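Local coordinates for chitin binding protein (Tectaria macrodonta, PDB 6IF7) that binds copper and is possibly a chitin-active lytic polysaccharide monooxygenase of family AA10, with insecticidal activity, at residues Ser79-Thr84 against Cys177-Phe182. Residues are numbered along the deposited sequence; the frame is centred on the assembly and turned at random.
Sequences SDWIAT and CSDVYF
Thr84 N donates a nearly straight hydrogen bond (169° at the hydrogen) to Asp179 O, 3.0 Å away, and Thr84 O accepts one from Tyr181 N at 3.0 Å, approached from well above its carbonyl plane. Thr84 thus straddles Val180 in a parallel beta bridge, where Val180 CA also makes a CA-H...O contact of 3.2 Å with Thr84 O. A water hydrogen-bonded to both Asp179 O and Thr84 OG1 adds to the grip on the carbonyl. The bridge starts strand 84-86, which runs parallel to the C-terminal strand 173-182 in the beta-sandwich core characteristic of AA10 enzymes; on its other side strand 173-182 pairs antiparallel with strand 159-167. Upstream of the bridge, a second water links Ile82 O and Asp179 OD2 by hydrogen bonds. With CG anti to its carbonyl carbon (chi1 -63°), Asp179 brings OD2 to 3.2 Å from Trp81 CB, the carboxylate plane nearly parallel to the indole plane (14° between them). Arg10 forms a salt bridge with OD2 and a cation-pi contact with Trp81, while Trp81 NE1 bonds to Leu76 O and the ring packs against helix 25-34. Ala83 CB lies over the backbone between Asp179 and Tyr181, 4.3 Å from Tyr181 CB.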
loop_
_atom_site.group_PDB
_atom_site.type_symbol
_atom_site.label_atom_id
_atom_site.label_comp_id
_atom_site.label_asym_id
_atom_site.label_seq_id
_atom_site.Cartn_x
_atom_site.Cartn_y
_atom_site.Cartn_z
ATOM N N SER A 79 2.303 16.031 -1.033
ATOM C CA SER A 79 0.943 16.380 -1.384
ATOM C C SER A 79 0.608 15.984 -2.794
ATOM O O SER A 79 -0.526 16.048 -3.147
ATOM C CB SER A 79 0.678 17.905 -1.260
ATOM O OG SER A 79 1.746 18.588 -0.642
ATOM N N ASP A 80 1.572 15.596 -3.613
ATOM C CA ASP A 80 1.291 15.369 -5.044
ATOM C C ASP A 80 1.455 13.906 -5.499
ATOM O O ASP A 80 1.562 13.660 -6.692
ATOM C CB ASP A 80 2.172 16.302 -5.894
ATOM C CG ASP A 80 3.672 16.055 -5.668
ATOM O OD1 ASP A 80 4.041 15.212 -4.799
ATOM O OD2 ASP A 80 4.480 16.692 -6.353
ATOM N N TRP A 81 1.474 12.940 -4.575
ATOM C CA TRP A 81 1.347 11.536 -4.970
ATOM C C TRP A 81 0.051 11.385 -5.787
ATOM O O TRP A 81 -0.983 11.932 -5.426
ATOM C CB TRP A 81 1.273 10.599 -3.772
ATOM C CG TRP A 81 2.551 10.366 -3.002
ATOM C CD1 TRP A 81 2.836 10.823 -1.756
ATOM C CD2 TRP A 81 3.687 9.585 -3.413
ATOM N NE1 TRP A 81 4.081 10.394 -1.355
ATOM C CE2 TRP A 81 4.632 9.630 -2.348
ATOM C CE3 TRP A 81 4.006 8.860 -4.576
ATOM C CZ2 TRP A 81 5.873 8.977 -2.399
ATOM C CZ3 TRP A 81 5.269 8.201 -4.635
ATOM C CH2 TRP A 81 6.170 8.256 -3.536
ATOM N N ILE A 82 0.114 10.665 -6.899
ATOM C CA ILE A 82 -1.077 10.504 -7.732
ATOM C C ILE A 82 -2.005 9.543 -6.997
ATOM O O ILE A 82 -1.572 8.505 -6.514
ATOM C CB ILE A 82 -0.753 10.039 -9.160
ATOM C CG1 ILE A 82 0.123 11.101 -9.837
ATOM C CG2 ILE A 82 -2.049 9.856 -9.971
ATOM C CD1 ILE A 82 0.515 10.788 -11.273
ATOM N N ALA A 83 -3.269 9.933 -6.900
ATOM C CA ALA A 83 -4.236 9.268 -6.053
ATOM C C ALA A 83 -5.374 8.682 -6.887
ATOM O O ALA A 83 -5.733 9.229 -7.923
ATOM C CB ALA A 83 -4.781 10.248 -5.037
ATOM N N THR A 84 -5.901 7.554 -6.424
ATOM C CA THR A 84 -7.016 6.878 -7.056
ATOM C C THR A 84 -8.312 7.383 -6.420
ATOM O O THR A 84 -8.488 7.226 -5.207
ATOM C CB THR A 84 -6.870 5.352 -6.906
ATOM O OG1 THR A 84 -5.660 4.929 -7.555
ATOM C CG2 THR A 84 -8.038 4.618 -7.534
ATOM N N CYS A 177 1.263 0.810 0.400
ATOM C CA CYS A 177 0.588 2.127 0.555
ATOM C C CYS A 177 -0.035 2.530 -0.770
ATOM O O CYS A 177 0.677 2.535 -1.775
ATOM C CB CYS A 177 1.571 3.235 0.926
ATOM S SG CYS A 177 2.104 3.169 2.635
ATOM N N SER A 178 -1.317 2.910 -0.745
ATOM C CA SER A 178 -2.016 3.434 -1.928
ATOM C C SER A 178 -2.657 4.795 -1.597
ATOM O O SER A 178 -3.418 4.934 -0.644
ATOM C CB SER A 178 -3.068 2.448 -2.457
ATOM O OG SER A 178 -2.484 1.184 -2.808
ATOM N N ASP A 179 -2.317 5.799 -2.395
ATOM C CA ASP A 179 -2.874 7.123 -2.264
ATOM C C ASP A 179 -4.250 7.084 -2.916
ATOM O O ASP A 179 -4.416 6.555 -3.994
ATOM C CB ASP A 179 -1.960 8.129 -2.947
ATOM C CG ASP A 179 -0.601 8.188 -2.286
ATOM O OD1 ASP A 179 -0.521 8.713 -1.167
ATOM O OD2 ASP A 179 0.389 7.688 -2.848
ATOM N N VAL A 180 -5.231 7.634 -2.227
ATOM C CA VAL A 180 -6.594 7.655 -2.719
ATOM C C VAL A 180 -7.189 9.006 -2.427
ATOM O O VAL A 180 -6.646 9.760 -1.658
ATOM C CB VAL A 180 -7.473 6.536 -2.101
ATOM C CG1 VAL A 180 -6.897 5.175 -2.451
ATOM C CG2 VAL A 180 -7.633 6.690 -0.584
ATOM N N TYR A 181 -8.316 9.284 -3.054
ATOM C CA TYR A 181 -9.016 10.526 -2.852
ATOM C C TYR A 181 -10.492 10.151 -2.710
ATOM O O TYR A 181 -11.080 9.654 -3.653
ATOM C CB TYR A 181 -8.788 11.455 -4.061
ATOM C CG TYR A 181 -9.321 12.832 -3.830
ATOM C CD1 TYR A 181 -10.669 13.128 -4.047
ATOM C CD2 TYR A 181 -8.482 13.843 -3.381
ATOM C CE1 TYR A 181 -11.166 14.403 -3.816
ATOM C CE2 TYR A 181 -8.965 15.113 -3.142
ATOM C CZ TYR A 181 -10.289 15.388 -3.366
ATOM O OH TYR A 181 -10.708 16.659 -3.118
ATOM N N PHE A 182 -11.074 10.379 -1.536
ATOM C CA PHE A 182 -12.454 9.979 -1.279
ATOM C C PHE A 182 -13.433 10.967 -1.874
ATOM O O PHE A 182 -13.345 12.153 -1.613
ATOM C CB PHE A 182 -12.705 9.773 0.206
ATOM C CG PHE A 182 -12.297 8.440 0.668
ATOM C CD1 PHE A 182 -13.012 7.328 0.269
ATOM C CD2 PHE A 182 -11.183 8.282 1.438
ATOM C CE1 PHE A 182 -12.622 6.064 0.639
ATOM C CE2 PHE A 182 -10.793 7.024 1.829
ATOM C CZ PHE A 182 -11.510 5.908 1.425
HETATM O O HOH W 1 0.715 7.264 -5.544
HETATM O O HOH W 2 -3.732 4.627 -5.811
#